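PDB 7C4D: putative esterase from Uncultured bacterium, which probably hydrolyses carboxylic esters with an alpha/beta hydrolase fold and a presumed serine nucleophile. Local coordinates for residues G31-G36 with K138-L143; Y53-R58 with H79-S84; M69-M74 with A102-A107; N177-R180 with Y186-K189. All coordinates share one frame; numbering follows the deposited sequence.

How the contacts relate
The four contacts run from the helix-covered sheet of an alpha/beta hydrolase out to the helical insertion over its probable active site. The loop of contact 1 binds a sulfate and an acetate, probably from the crystallisation liquor, which may mark the active-site pocket; the side chain of Tyr71 in contact 3 lies about 6 Å from the acetate. Contact 2 touches that loop, Asp56 OD1 lying 2.9 Å from Gly36 N in a probable hydrogen bond. Contacts 2 and 3 share helix 71-84, their centres about 12 Å apart. Contact 4 belongs to the insertion and joins contact 1 through Asn177 ND2 and Tyr33 O, 2.8 Å apart, another probable hydrogen bond. Contacts 3 and 4 do not touch.

Contact 1 (G31-G36 with K138-L143); sequences GLYGSG and KIIAAL. With SO4 (sulfate ion), chain E; ACT (acetate ion), chain D.
Tyr33 drives its phenol into the aliphatic flank of helix 131-144 and ends against Ile140, where its buried hydroxyl has no polar partner in the model. The tyrosine sits on the loop that follows strand 25-29 of the alpha/beta hydrolase fold, in a type II turn from Gly31 to Gly34, closed by Gly34 N to Gly31 O. It occupies the third position of that turn, commonly a glycine, and takes the positive phi of 73° that the position demands. Its ring is reached by two methyl groups of the helix: Ile139 CG2 comes to 3.4 Å from CE2, and Leu143 CD1 to 3.4 Å from CE1. Both approach obliquely. Within the loop, Leu32 CG leans over one face of the same ring, toward its rim. Leu174 and Phe173 of helix 168-175 and Ile195 of helix 192-196 add to the apolar surroundings. The two segments meet by hydrophobic packing, without a hydrogen bond, although Tyr33 O accepts one from Asn177 ND2.

The principle illustrated is that one loop can anchor by its side chain and bind by its backbone. Leu32 N donates to OXT of an acetate, probably from the crystallisation liquor, at 2.7 Å in a nearly straight bond (169°), and Met97 N also binds it. Two such amides are consistent with an oxyanion hole, as in related hydrolases. Gly31 N donates to O3 of a sulfate of similar origin at 3.3 Å, also held by Trp39, Asn38 and His256. At the far end of the phenol, Tyr33 OH rests 3.3 Å from Ile140 CG1.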
loop_
_atom_site.group_PDB
_atom_site.type_symbol
_atom_site.label_atom_id
_atom_site.label_comp_id
_atom_site.label_asym_id
_atom_site.label_seq_id
_atom_site.Cartn_x
_atom_site.Cartn_y
_atom_site.Cartn_z
ATOM N N GLY A 31 -1.238 -1.081 -0.446
ATOM C CA GLY A 31 -1.662 -0.010 -1.336
ATOM C C GLY A 31 -3.196 0.152 -1.435
ATOM O O GLY A 31 -3.963 -0.504 -0.715
ATOM N N LEU A 32 -3.667 1.053 -2.325
ATOM C CA LEU A 32 -5.094 1.366 -2.415
ATOM C C LEU A 32 -5.927 0.106 -2.730
ATOM O O LEU A 32 -5.572 -0.702 -3.584
ATOM C CB LEU A 32 -5.267 2.445 -3.493
ATOM C CG LEU A 32 -6.593 3.205 -3.525
ATOM C CD1 LEU A 32 -6.843 3.969 -2.244
ATOM C CD2 LEU A 32 -6.594 4.181 -4.696
ATOM N N TYR A 33 -7.067 -0.063 -2.040
ATOM C CA TYR A 33 -7.934 -1.230 -2.207
ATOM C C TYR A 33 -7.360 -2.519 -1.593
ATOM O O TYR A 33 -7.982 -3.581 -1.752
ATOM C CB TYR A 33 -8.367 -1.477 -3.663
ATOM C CG TYR A 33 -8.850 -0.236 -4.365
ATOM C CD1 TYR A 33 -10.002 0.399 -3.934
ATOM C CD2 TYR A 33 -8.180 0.289 -5.461
ATOM C CE1 TYR A 33 -10.456 1.555 -4.539
ATOM C CE2 TYR A 33 -8.629 1.451 -6.083
ATOM C CZ TYR A 33 -9.763 2.091 -5.609
ATOM O OH TYR A 33 -10.246 3.231 -6.182
ATOM N N GLY A 34 -6.169 -2.467 -0.953
ATOM C CA GLY A 34 -5.594 -3.665 -0.333
ATOM C C GLY A 34 -5.882 -3.704 1.162
ATOM O O GLY A 34 -6.576 -2.830 1.677
ATOM N N SER A 35 -5.349 -4.717 1.859
ATOM C CA SER A 35 -5.310 -4.735 3.314
ATOM C C SER A 35 -4.113 -5.576 3.767
ATOM O O SER A 35 -3.324 -6.023 2.942
ATOM C CB SER A 35 -6.588 -5.264 3.910
ATOM O OG SER A 35 -6.710 -6.636 3.612
ATOM N N GLY A 36 -3.966 -5.730 5.086
ATOM C CA GLY A 36 -2.923 -6.572 5.631
ATOM C C GLY A 36 -3.053 -8.013 5.139
ATOM O O GLY A 36 -2.033 -8.654 4.884
ATOM N N LYS A 138 -10.466 4.190 -13.872
ATOM C CA LYS A 138 -11.275 3.029 -14.225
ATOM C C LYS A 138 -11.828 2.313 -12.987
ATOM O O LYS A 138 -13.040 2.223 -12.840
ATOM C CB LYS A 138 -10.478 2.099 -15.137
ATOM C CG LYS A 138 -10.144 2.682 -16.505
ATOM C CD LYS A 138 -9.173 1.828 -17.295
ATOM C CE LYS A 138 -9.633 0.390 -17.444
ATOM N NZ LYS A 138 -8.500 -0.562 -17.349
ATOM N N ILE A 139 -10.948 1.850 -12.076
ATOM C CA ILE A 139 -11.330 1.107 -10.881
ATOM C C ILE A 139 -12.409 1.854 -10.096
ATOM O O ILE A 139 -13.361 1.240 -9.621
ATOM C CB ILE A 139 -10.103 0.792 -9.978
ATOM C CG1 ILE A 139 -9.118 -0.182 -10.637
ATOM C CG2 ILE A 139 -10.560 0.286 -8.608
ATOM C CD1 ILE A 139 -7.648 0.013 -10.265
ATOM N N ILE A 140 -12.237 3.167 -9.900
ATOM C CA ILE A 140 -13.202 3.933 -9.115
ATOM C C ILE A 140 -14.585 3.833 -9.763
ATOM O O ILE A 140 -15.570 3.512 -9.106
ATOM C CB ILE A 140 -12.774 5.405 -8.947
ATOM C CG1 ILE A 140 -11.484 5.528 -8.131
ATOM C CG2 ILE A 140 -13.903 6.212 -8.324
ATOM C CD1 ILE A 140 -10.939 6.945 -8.006
ATOM N N ALA A 141 -14.627 4.112 -11.068
ATOM C CA ALA A 141 -15.845 4.089 -11.857
ATOM C C ALA A 141 -16.545 2.746 -11.668
ATOM O O ALA A 141 -17.728 2.719 -11.342
ATOM C CB ALA A 141 -15.517 4.366 -13.308
ATOM N N ALA A 142 -15.786 1.654 -11.833
ATOM C CA ALA A 142 -16.262 0.294 -11.634
ATOM C C ALA A 142 -16.958 0.134 -10.284
ATOM O O ALA A 142 -18.084 -0.351 -10.224
ATOM C CB ALA A 142 -15.110 -0.668 -11.779
ATOM N N LEU A 143 -16.280 0.570 -9.214
ATOM C CA LEU A 143 -16.714 0.341 -7.843
ATOM C C LEU A 143 -17.927 1.206 -7.502
ATOM O O LEU A 143 -18.837 0.739 -6.813
ATOM C CB LEU A 143 -15.558 0.608 -6.865
ATOM C CG LEU A 143 -14.249 -0.163 -7.092
ATOM C CD1 LEU A 143 -13.229 0.206 -6.038
ATOM C CD2 LEU A 143 -14.457 -1.668 -7.087
HETATM S S SO4 E . -1.757 -4.837 -1.543
HETATM O O1 SO4 E . -2.749 -5.150 -0.549
HETATM O O2 SO4 E . -2.320 -3.868 -2.458
HETATM O O3 SO4 E . -0.585 -4.253 -0.922
HETATM O O4 SO4 E . -1.382 -6.023 -2.256
HETATM C C ACT D . -2.048 2.122 -5.263
HETATM O O ACT D . -2.000 1.157 -6.062
HETATM O OXT ACT D . -1.827 2.006 -4.041
HETATM C CH3 ACT D . -2.376 3.546 -5.775
#

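Contact 2 (Y53-R58 with H79-S84); sequences YLIDQR and HEFIKS
Ile55 on strand 51-55 and Phe81 on helix 71-84 face each other with their CA atoms 9.0 Å apart, and Tyr53, two residues earlier on the strand, has Ile82 as its nearest CA, at 10.2 Å. This is the layering of the alpha/beta hydrolase fold, in which helices pack on the central sheet; here no hydrogen bond joins the two segments, and side chains fill the gap. Phe81 alone makes the contact from the helix side. Its CG lies opposite the backbone N (chi1 173°), a torsion that sends the ring from the helix to the strand.

Two strand residues, alternate along the chain and so directed to the same side of the sheet, receive it differently. Ile55 meets the ring head-on: its CD1 methyl stands over the centre, 3.3 Å from the centroid and 13° from the ring normal, a close CH-pi contact. Tyr53 lies instead beside the rim. Its ring forms an offset edge-to-face pair with Phe81, the centroids 5.6 Å apart and the planes at 74°, with the edge of Phe81 turned to the face of the tyrosine. One ring is thereby fixed by a methyl on its face and an aromatic neighbour at its edge. Phe16 of the adjoining strand 16-19 adds a second edge-to-face partner to Phe81, placing the contact near the outer edge of the sheet.

Elsewhere on the helix, Lys83 NZ and Glu80 OE1, three residues apart, form a salt bridge of 3.3 Å. The closest approach of the two rings is made by Phe81 CZ, 3.5 Å from Tyr53 CD2.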
loop_
_atom_site.group_PDB
_atom_site.type_symbol
_atom_site.label_atom_id
_atom_site.label_comp_id
_atom_site.label_asym_id
_atom_site.label_seq_id
_atom_site.Cartn_x
_atom_site.Cartn_y
_atom_site.Cartn_z
ATOM N N TYR A 53 4.022 -6.364 11.767
ATOM C CA TYR A 53 2.712 -5.741 11.951
ATOM C C TYR A 53 2.045 -5.508 10.596
ATOM O O TYR A 53 2.598 -4.812 9.734
ATOM C CB TYR A 53 2.847 -4.416 12.695
ATOM C CG TYR A 53 3.328 -4.555 14.112
ATOM C CD1 TYR A 53 4.677 -4.670 14.390
ATOM C CD2 TYR A 53 2.434 -4.588 15.173
ATOM C CE1 TYR A 53 5.127 -4.816 15.686
ATOM C CE2 TYR A 53 2.860 -4.722 16.479
ATOM C CZ TYR A 53 4.218 -4.829 16.728
ATOM O OH TYR A 53 4.676 -4.925 18.005
ATOM N N LEU A 54 0.918 -6.196 10.378
ATOM C CA LEU A 54 0.136 -6.051 9.159
ATOM C C LEU A 54 -0.991 -5.074 9.478
ATOM O O LEU A 54 -1.933 -5.418 10.204
ATOM C CB LEU A 54 -0.444 -7.399 8.738
ATOM C CG LEU A 54 0.529 -8.557 8.513
ATOM C CD1 LEU A 54 -0.259 -9.789 8.151
ATOM C CD2 LEU A 54 1.481 -8.240 7.376
ATOM N N ILE A 55 -0.825 -3.849 8.972
ATOM C CA ILE A 55 -1.679 -2.710 9.289
ATOM C C ILE A 55 -2.687 -2.554 8.154
ATOM O O ILE A 55 -2.345 -2.784 6.983
ATOM C CB ILE A 55 -0.785 -1.467 9.462
ATOM C CG1 ILE A 55 -0.103 -1.442 10.835
ATOM C CG2 ILE A 55 -1.535 -0.184 9.173
ATOM C CD1 ILE A 55 -1.024 -1.094 11.916
ATOM N N ASP A 56 -3.951 -2.280 8.523
ATOM C CA ASP A 56 -4.988 -1.856 7.583
ATOM C C ASP A 56 -4.980 -0.326 7.651
ATOM O O ASP A 56 -5.028 0.236 8.734
ATOM C CB ASP A 56 -6.372 -2.415 7.948
ATOM C CG ASP A 56 -6.590 -3.908 7.709
ATOM O OD1 ASP A 56 -5.732 -4.545 7.109
ATOM O OD2 ASP A 56 -7.648 -4.418 8.070
ATOM N N GLN A 57 -4.763 0.351 6.526
ATOM C CA GLN A 57 -4.732 1.812 6.573
ATOM C C GLN A 57 -6.154 2.379 6.588
ATOM O O GLN A 57 -7.100 1.641 6.287
ATOM C CB GLN A 57 -3.899 2.334 5.411
ATOM C CG GLN A 57 -2.423 1.982 5.580
ATOM C CD GLN A 57 -1.651 2.509 4.415
ATOM O OE1 GLN A 57 -1.160 3.641 4.431
ATOM N NE2 GLN A 57 -1.631 1.711 3.364
ATOM N N ARG A 58 -6.287 3.685 6.921
ATOM C CA ARG A 58 -7.604 4.331 6.954
ATOM C C ARG A 58 -8.383 4.037 5.668
ATOM O O ARG A 58 -7.794 3.951 4.584
ATOM C CB ARG A 58 -7.461 5.824 7.258
ATOM C CG ARG A 58 -6.916 6.682 6.123
ATOM C CD ARG A 58 -7.185 8.156 6.378
ATOM N NE ARG A 58 -6.642 8.490 7.675
ATOM C CZ ARG A 58 -6.995 9.546 8.398
ATOM N NH1 ARG A 58 -7.895 10.382 7.919
ATOM N NH2 ARG A 58 -6.448 9.763 9.582
ATOM N N HIS A 79 2.179 7.171 12.548
ATOM C CA HIS A 79 2.943 7.698 13.687
ATOM C C HIS A 79 2.275 7.363 15.034
ATOM O O HIS A 79 2.924 6.930 15.996
ATOM C CB HIS A 79 3.179 9.206 13.516
ATOM C CG HIS A 79 3.971 9.827 14.610
ATOM N ND1 HIS A 79 3.883 11.165 14.906
ATOM C CD2 HIS A 79 4.880 9.313 15.467
ATOM C CE1 HIS A 79 4.693 11.449 15.902
ATOM N NE2 HIS A 79 5.317 10.336 16.257
ATOM N N GLU A 80 0.947 7.545 15.081
ATOM C CA GLU A 80 0.131 7.212 16.245
ATOM C C GLU A 80 0.162 5.708 16.555
ATOM O O GLU A 80 0.260 5.326 17.719
ATOM C CB GLU A 80 -1.330 7.642 16.042
ATOM C CG GLU A 80 -1.540 9.147 15.942
ATOM C CD GLU A 80 -0.901 9.985 17.038
ATOM O OE1 GLU A 80 -0.438 11.113 16.721
ATOM O OE2 GLU A 80 -0.871 9.515 18.205
ATOM N N PHE A 81 0.047 4.864 15.521
ATOM C CA PHE A 81 0.178 3.419 15.681
ATOM C C PHE A 81 1.500 3.031 16.346
ATOM O O PHE A 81 1.533 2.210 17.275
ATOM C CB PHE A 81 -0.092 2.667 14.374
ATOM C CG PHE A 81 0.207 1.199 14.491
ATOM C CD1 PHE A 81 -0.734 0.319 14.993
ATOM C CD2 PHE A 81 1.471 0.720 14.201
ATOM C CE1 PHE A 81 -0.431 -1.027 15.137
ATOM C CE2 PHE A 81 1.769 -0.627 14.339
ATOM C CZ PHE A 81 0.815 -1.507 14.798
ATOM N N ILE A 82 2.595 3.637 15.874
ATOM C CA ILE A 82 3.920 3.349 16.390
ATOM C C ILE A 82 4.022 3.784 17.860
ATOM O O ILE A 82 4.607 3.068 18.683
ATOM C CB ILE A 82 4.966 3.962 15.422
ATOM C CG1 ILE A 82 5.051 3.092 14.149
ATOM C CG2 ILE A 82 6.313 4.104 16.090
ATOM C CD1 ILE A 82 5.621 3.759 12.923
ATOM N N LYS A 83 3.366 4.912 18.205
ATOM C CA LYS A 83 3.304 5.399 19.580
ATOM C C LYS A 83 2.559 4.400 20.458
ATOM O O LYS A 83 3.089 3.956 21.470
ATOM C CB LYS A 83 2.566 6.740 19.717
ATOM C CG LYS A 83 3.292 7.962 19.182
ATOM C CD LYS A 83 2.376 9.163 19.058
ATOM C CE LYS A 83 3.121 10.444 18.744
ATOM N NZ LYS A 83 2.185 11.586 18.631
ATOM N N SER A 84 1.326 4.048 20.052
ATOM C CA SER A 84 0.454 3.216 20.877
ATOM C C SER A 84 0.972 1.784 21.073
ATOM O O SER A 84 0.417 1.065 21.886
ATOM C CB SER A 84 -0.961 3.219 20.391
ATOM O OG SER A 84 -1.113 2.437 19.219
#

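Contact 3 (M69-M74 with A102-A107); sequences MSYESM and AMWFTA
One face of the Trp104 indole receives Tyr71 CB and, farther off, the backbone N of Glu72. Trp104 is modelled in two conformers, and what follows holds for one of them. The methylene of Tyr71 stands over the five-membered ring, 3.6 Å from its centroid and 7° from the normal, a well-centred CH-pi contact; NE1 of that ring is buried here with no partner in the model. The phenol itself slides off: its plane is tilted 27° from the indole, but the centroids are 5.4 Å apart and the rings barely overlap. At the other end of the indole, Glu72 OE2 approaches CZ3 to 3.3 Å, the carboxylate standing almost perpendicular to the ring. A bend at chi2 (72°) curls the glutamate chain back to reach there.

The pairing joins the start of helix 71-84 to helix 97-108, which in this alpha/beta hydrolase follows the probable nucleophile elbow. It illustrates how a helix start can be used for packing while Ser70 caps the helix, its OG accepting from Ser73 N at 3.2 Å. Ser73 OG returns a bond to Ser70 O, which Met74 N also reaches.

Within helix 97-108, Thr106 OG1 and Thr106 N grip Ala102 O from opposite faces of its carbonyl plane. Tyr71 leads its hydroxyl away from the tryptophan to bond Ile202 O, its side chain touching Met97, Lys100 and Thr101.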
loop_
_atom_site.group_PDB
_atom_site.type_symbol
_atom_site.label_atom_id
_atom_site.label_comp_id
_atom_site.label_asym_id
_atom_site.label_seq_id
_atom_site.Cartn_x
_atom_site.Cartn_y
_atom_site.Cartn_z
ATOM N N MET A 69 -7.988 11.430 3.201
ATOM C CA MET A 69 -7.019 10.368 2.986
ATOM C C MET A 69 -5.709 10.940 2.441
ATOM O O MET A 69 -5.075 10.319 1.596
ATOM C CB MET A 69 -7.543 9.454 1.877
ATOM C CG MET A 69 -8.249 8.270 2.360
ATOM S SD MET A 69 -8.685 7.330 0.914
ATOM C CE MET A 69 -7.250 6.266 0.766
ATOM N N SER A 70 -5.315 12.133 2.886
ATOM C CA SER A 70 -4.060 12.720 2.459
ATOM C C SER A 70 -2.905 11.907 3.069
ATOM O O SER A 70 -3.127 11.218 4.056
ATOM C CB SER A 70 -4.038 14.148 2.909
ATOM O OG SER A 70 -3.691 14.235 4.280
ATOM N N TYR A 71 -1.678 12.040 2.532
ATOM C CA TYR A 71 -0.529 11.269 2.961
ATOM C C TYR A 71 -0.108 11.785 4.319
ATOM O O TYR A 71 0.484 11.065 5.129
ATOM C CB TYR A 71 0.596 11.314 1.924
ATOM C CG TYR A 71 0.352 10.414 0.736
ATOM C CD1 TYR A 71 0.212 9.040 0.929
ATOM C CD2 TYR A 71 0.330 10.892 -0.569
ATOM C CE1 TYR A 71 -0.074 8.182 -0.110
ATOM C CE2 TYR A 71 0.119 10.034 -1.641
ATOM C CZ TYR A 71 -0.094 8.673 -1.400
ATOM O OH TYR A 71 -0.308 7.724 -2.361
ATOM N N GLU A 72 -0.461 13.046 4.559
ATOM C CA GLU A 72 -0.176 13.666 5.841
ATOM C C GLU A 72 -0.943 12.915 6.932
ATOM O O GLU A 72 -0.391 12.595 7.979
ATOM C CB GLU A 72 -0.560 15.145 5.782
ATOM C CG GLU A 72 -0.444 15.875 7.101
ATOM C CD GLU A 72 0.985 16.126 7.544
ATOM O OE1 GLU A 72 1.258 15.924 8.744
ATOM O OE2 GLU A 72 1.813 16.531 6.691
ATOM N N SER A 73 -2.221 12.633 6.668
ATOM C CA SER A 73 -3.105 12.062 7.672
ATOM C C SER A 73 -2.760 10.590 7.863
ATOM O O SER A 73 -2.730 10.123 9.001
ATOM C CB SER A 73 -4.580 12.246 7.326
ATOM O OG SER A 73 -4.947 11.497 6.182
ATOM N N MET A 74 -2.502 9.897 6.736
ATOM C CA MET A 74 -2.114 8.490 6.739
ATOM C C MET A 74 -0.785 8.314 7.460
ATOM O O MET A 74 -0.687 7.429 8.283
ATOM C CB MET A 74 -2.110 7.898 5.327
ATOM C CG MET A 74 -3.525 7.786 4.791
ATOM S SD MET A 74 -3.925 6.782 3.356
ATOM C CE MET A 74 -3.081 7.718 2.087
ATOM N N ALA A 102 4.806 5.694 3.639
ATOM C CA ALA A 102 6.011 5.317 4.360
ATOM C C ALA A 102 7.108 6.355 4.107
ATOM O O ALA A 102 7.790 6.756 5.034
ATOM C CB ALA A 102 6.424 3.910 3.956
ATOM N N MET A 103 7.246 6.801 2.852
ATOM C CA MET A 103 8.212 7.834 2.508
ATOM C C MET A 103 7.897 9.156 3.229
ATOM O O MET A 103 8.814 9.732 3.823
ATOM C CB MET A 103 8.268 8.026 0.995
ATOM C CG MET A 103 9.020 6.939 0.296
ATOM S SD MET A 103 9.290 7.344 -1.431
ATOM C CE MET A 103 7.707 6.929 -2.175
ATOM N N TRP A 104 6.604 9.565 3.258
ATOM C CA TRP A 104 6.154 10.742 4.010
ATOM C C TRP A 104 6.558 10.618 5.472
ATOM O O TRP A 104 7.231 11.502 5.993
ATOM C CB TRP A 104 4.633 10.944 3.904
ATOM C CG TRP A 104 4.224 11.901 2.832
ATOM C CD1 TRP A 104 4.187 11.666 1.489
ATOM C CD2 TRP A 104 3.806 13.267 3.016
ATOM N NE1 TRP A 104 3.765 12.784 0.821
ATOM C CE2 TRP A 104 3.522 13.783 1.732
ATOM C CE3 TRP A 104 3.623 14.089 4.135
ATOM C CZ2 TRP A 104 3.078 15.095 1.542
ATOM C CZ3 TRP A 104 3.187 15.384 3.943
ATOM C CH2 TRP A 104 2.922 15.880 2.664
ATOM N N PHE A 105 6.153 9.496 6.103
ATOM C CA PHE A 105 6.461 9.241 7.502
ATOM C C PHE A 105 7.964 9.262 7.799
ATOM O O PHE A 105 8.366 9.770 8.845
ATOM C CB PHE A 105 5.750 7.997 8.053
ATOM C CG PHE A 105 6.224 7.622 9.437
ATOM C CD1 PHE A 105 5.617 8.155 10.573
ATOM C CD2 PHE A 105 7.301 6.750 9.610
ATOM C CE1 PHE A 105 6.113 7.859 11.840
ATOM C CE2 PHE A 105 7.773 6.432 10.880
ATOM C CZ PHE A 105 7.177 6.987 11.987
ATOM N N THR A 106 8.771 8.682 6.896
ATOM C CA THR A 106 10.205 8.498 7.093
ATOM C C THR A 106 10.942 9.845 7.026
ATOM O O THR A 106 11.850 10.092 7.814
ATOM C CB THR A 106 10.763 7.514 6.039
ATOM O OG1 THR A 106 10.188 6.226 6.290
ATOM C CG2 THR A 106 12.277 7.414 6.018
ATOM N N ALA A 107 10.591 10.676 6.035
ATOM C CA ALA A 107 11.120 12.028 5.906
ATOM C C ALA A 107 10.736 12.905 7.125
ATOM O O ALA A 107 11.585 13.571 7.694
ATOM C CB ALA A 107 10.620 12.612 4.608
#

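Contact 4 (N177-R180 with Y186-K189); sequences NIER and YRWK
The beta hairpin of strands 178-180 and 186-188, in the helical insertion of the alpha/beta hydrolase fold, brings Glu179 opposite Arg187 and Ile178 opposite Trp188. Glu179 and Arg187 form the hydrogen-bonded pair: Glu179 N donates to Arg187 O at 3.0 Å, and Arg187 N returns a bond to Glu179 O. Lys189 N, donating to Asn177 O at 2.9 Å, extends the ladder past the strand.

The two sides of the hairpin differ in chemistry. On one, Glu179 OE2 and Arg187 NE make a salt bridge of 2.9 Å, both side chains rising the same way with CG between backbone N and carbonyl carbon (chi1 58° and 48°). The other side is mixed: Ile178 CD1 sits centrally over the six-membered ring of Trp188, 3.9 Å from its centroid, while Arg180 lays its CD over the Tyr186 ring, 4.0 Å from the centroid. Pro148 touches both Ile178 and Trp188.

The hairpin is thus secured by backbone bonds at Glu179-Arg187 and at the Asn177-Lys189 end, a salt bridge on one side and CH-pi contacts, one from an arginine methylene, on the other. The carboxylate and guanidinium planes stand 84° apart, consistent with a single-point salt bridge through NE.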
loop_
_atom_site.group_PDB
_atom_site.type_symbol
_atom_site.label_atom_id
_atom_site.label_comp_id
_atom_site.label_asym_id
_atom_site.label_seq_id
_atom_site.Cartn_x
_atom_site.Cartn_y
_atom_site.Cartn_z
ATOM N N ASN A 177 -12.859 -6.829 -1.116
ATOM C CA ASN A 177 -13.320 -5.662 -0.364
ATOM C C ASN A 177 -14.825 -5.682 -0.143
ATOM O O ASN A 177 -15.371 -4.819 0.563
ATOM C CB ASN A 177 -12.941 -4.350 -1.028
ATOM C CG ASN A 177 -11.472 -4.081 -0.821
ATOM O OD1 ASN A 177 -11.062 -3.700 0.271
ATOM N ND2 ASN A 177 -10.680 -4.351 -1.839
ATOM N N ILE A 178 -15.478 -6.665 -0.762
ATOM C CA ILE A 178 -16.902 -6.814 -0.519
ATOM C C ILE A 178 -17.134 -7.850 0.591
ATOM O O ILE A 178 -16.584 -8.934 0.548
ATOM C CB ILE A 178 -17.648 -7.035 -1.855
ATOM C CG1 ILE A 178 -19.098 -6.555 -1.786
ATOM C CG2 ILE A 178 -17.497 -8.451 -2.401
ATOM C CD1 ILE A 178 -19.552 -5.861 -3.037
ATOM N N GLU A 179 -17.892 -7.474 1.628
ATOM C CA GLU A 179 -18.140 -8.305 2.798
ATOM C C GLU A 179 -19.648 -8.482 3.000
ATOM O O GLU A 179 -20.430 -7.821 2.318
ATOM C CB GLU A 179 -17.511 -7.648 4.028
ATOM C CG GLU A 179 -18.015 -6.239 4.296
ATOM C CD GLU A 179 -17.951 -5.821 5.758
ATOM O OE1 GLU A 179 -17.397 -6.589 6.567
ATOM O OE2 GLU A 179 -18.453 -4.729 6.092
ATOM N N ARG A 180 -20.047 -9.373 3.930
ATOM C CA ARG A 180 -21.442 -9.584 4.313
ATOM C C ARG A 180 -21.791 -8.644 5.468
ATOM O O ARG A 180 -20.957 -8.412 6.342
ATOM C CB ARG A 180 -21.676 -11.042 4.730
ATOM C CG ARG A 180 -22.881 -11.716 4.081
ATOM C CD ARG A 180 -22.545 -12.546 2.848
ATOM N NE ARG A 180 -22.250 -13.952 3.127
ATOM C CZ ARG A 180 -21.536 -14.773 2.349
ATOM N NH1 ARG A 180 -21.007 -14.338 1.216
ATOM N NH2 ARG A 180 -21.335 -16.027 2.717
ATOM N N TYR A 186 -24.923 -7.503 1.047
ATOM C CA TYR A 186 -23.511 -7.224 0.827
ATOM C C TYR A 186 -23.247 -5.720 0.903
ATOM O O TYR A 186 -24.155 -4.914 0.712
ATOM C CB TYR A 186 -23.060 -7.781 -0.526
ATOM C CG TYR A 186 -22.989 -9.284 -0.586
ATOM C CD1 TYR A 186 -24.134 -10.050 -0.745
ATOM C CD2 TYR A 186 -21.775 -9.945 -0.475
ATOM C CE1 TYR A 186 -24.077 -11.434 -0.793
ATOM C CE2 TYR A 186 -21.700 -11.329 -0.524
ATOM C CZ TYR A 186 -22.854 -12.077 -0.686
ATOM O OH TYR A 186 -22.797 -13.439 -0.740
ATOM N N ARG A 187 -21.982 -5.366 1.176
ATOM C CA ARG A 187 -21.529 -3.989 1.309
ATOM C C ARG A 187 -20.034 -3.896 1.006
ATOM O O ARG A 187 -19.295 -4.869 1.155
ATOM C CB ARG A 187 -21.819 -3.453 2.713
ATOM C CG ARG A 187 -21.390 -4.379 3.842
ATOM C CD ARG A 187 -21.475 -3.685 5.186
ATOM N NE ARG A 187 -20.407 -2.703 5.314
ATOM C CZ ARG A 187 -20.529 -1.511 5.891
ATOM N NH1 ARG A 187 -19.489 -0.695 5.950
ATOM N NH2 ARG A 187 -21.689 -1.129 6.398
ATOM N N TRP A 188 -19.596 -2.710 0.572
ATOM C CA TRP A 188 -18.177 -2.420 0.489
ATOM C C TRP A 188 -17.666 -2.155 1.898
ATOM O O TRP A 188 -18.288 -1.409 2.644
ATOM C CB TRP A 188 -17.908 -1.216 -0.413
ATOM C CG TRP A 188 -18.238 -1.439 -1.857
ATOM C CD1 TRP A 188 -19.253 -0.863 -2.570
ATOM C CD2 TRP A 188 -17.537 -2.298 -2.777
ATOM N NE1 TRP A 188 -19.227 -1.307 -3.866
ATOM C CE2 TRP A 188 -18.190 -2.189 -4.028
ATOM C CE3 TRP A 188 -16.428 -3.141 -2.677
ATOM C CZ2 TRP A 188 -17.776 -2.909 -5.152
ATOM C CZ3 TRP A 188 -16.006 -3.828 -3.799
ATOM C CH2 TRP A 188 -16.677 -3.728 -5.018
ATOM N N LYS A 189 -16.521 -2.750 2.254
ATOM C CA LYS A 189 -15.949 -2.415 3.548
ATOM C C LYS A 189 -15.054 -1.186 3.431
ATOM O O LYS A 189 -14.756 -0.572 4.450
ATOM C CB LYS A 189 -15.200 -3.592 4.188
ATOM C CG LYS A 189 -14.002 -4.122 3.420
ATOM C CD LYS A 189 -13.784 -5.594 3.670
ATOM C CE LYS A 189 -12.342 -6.006 3.520
ATOM N NZ LYS A 189 -12.190 -7.450 3.777
#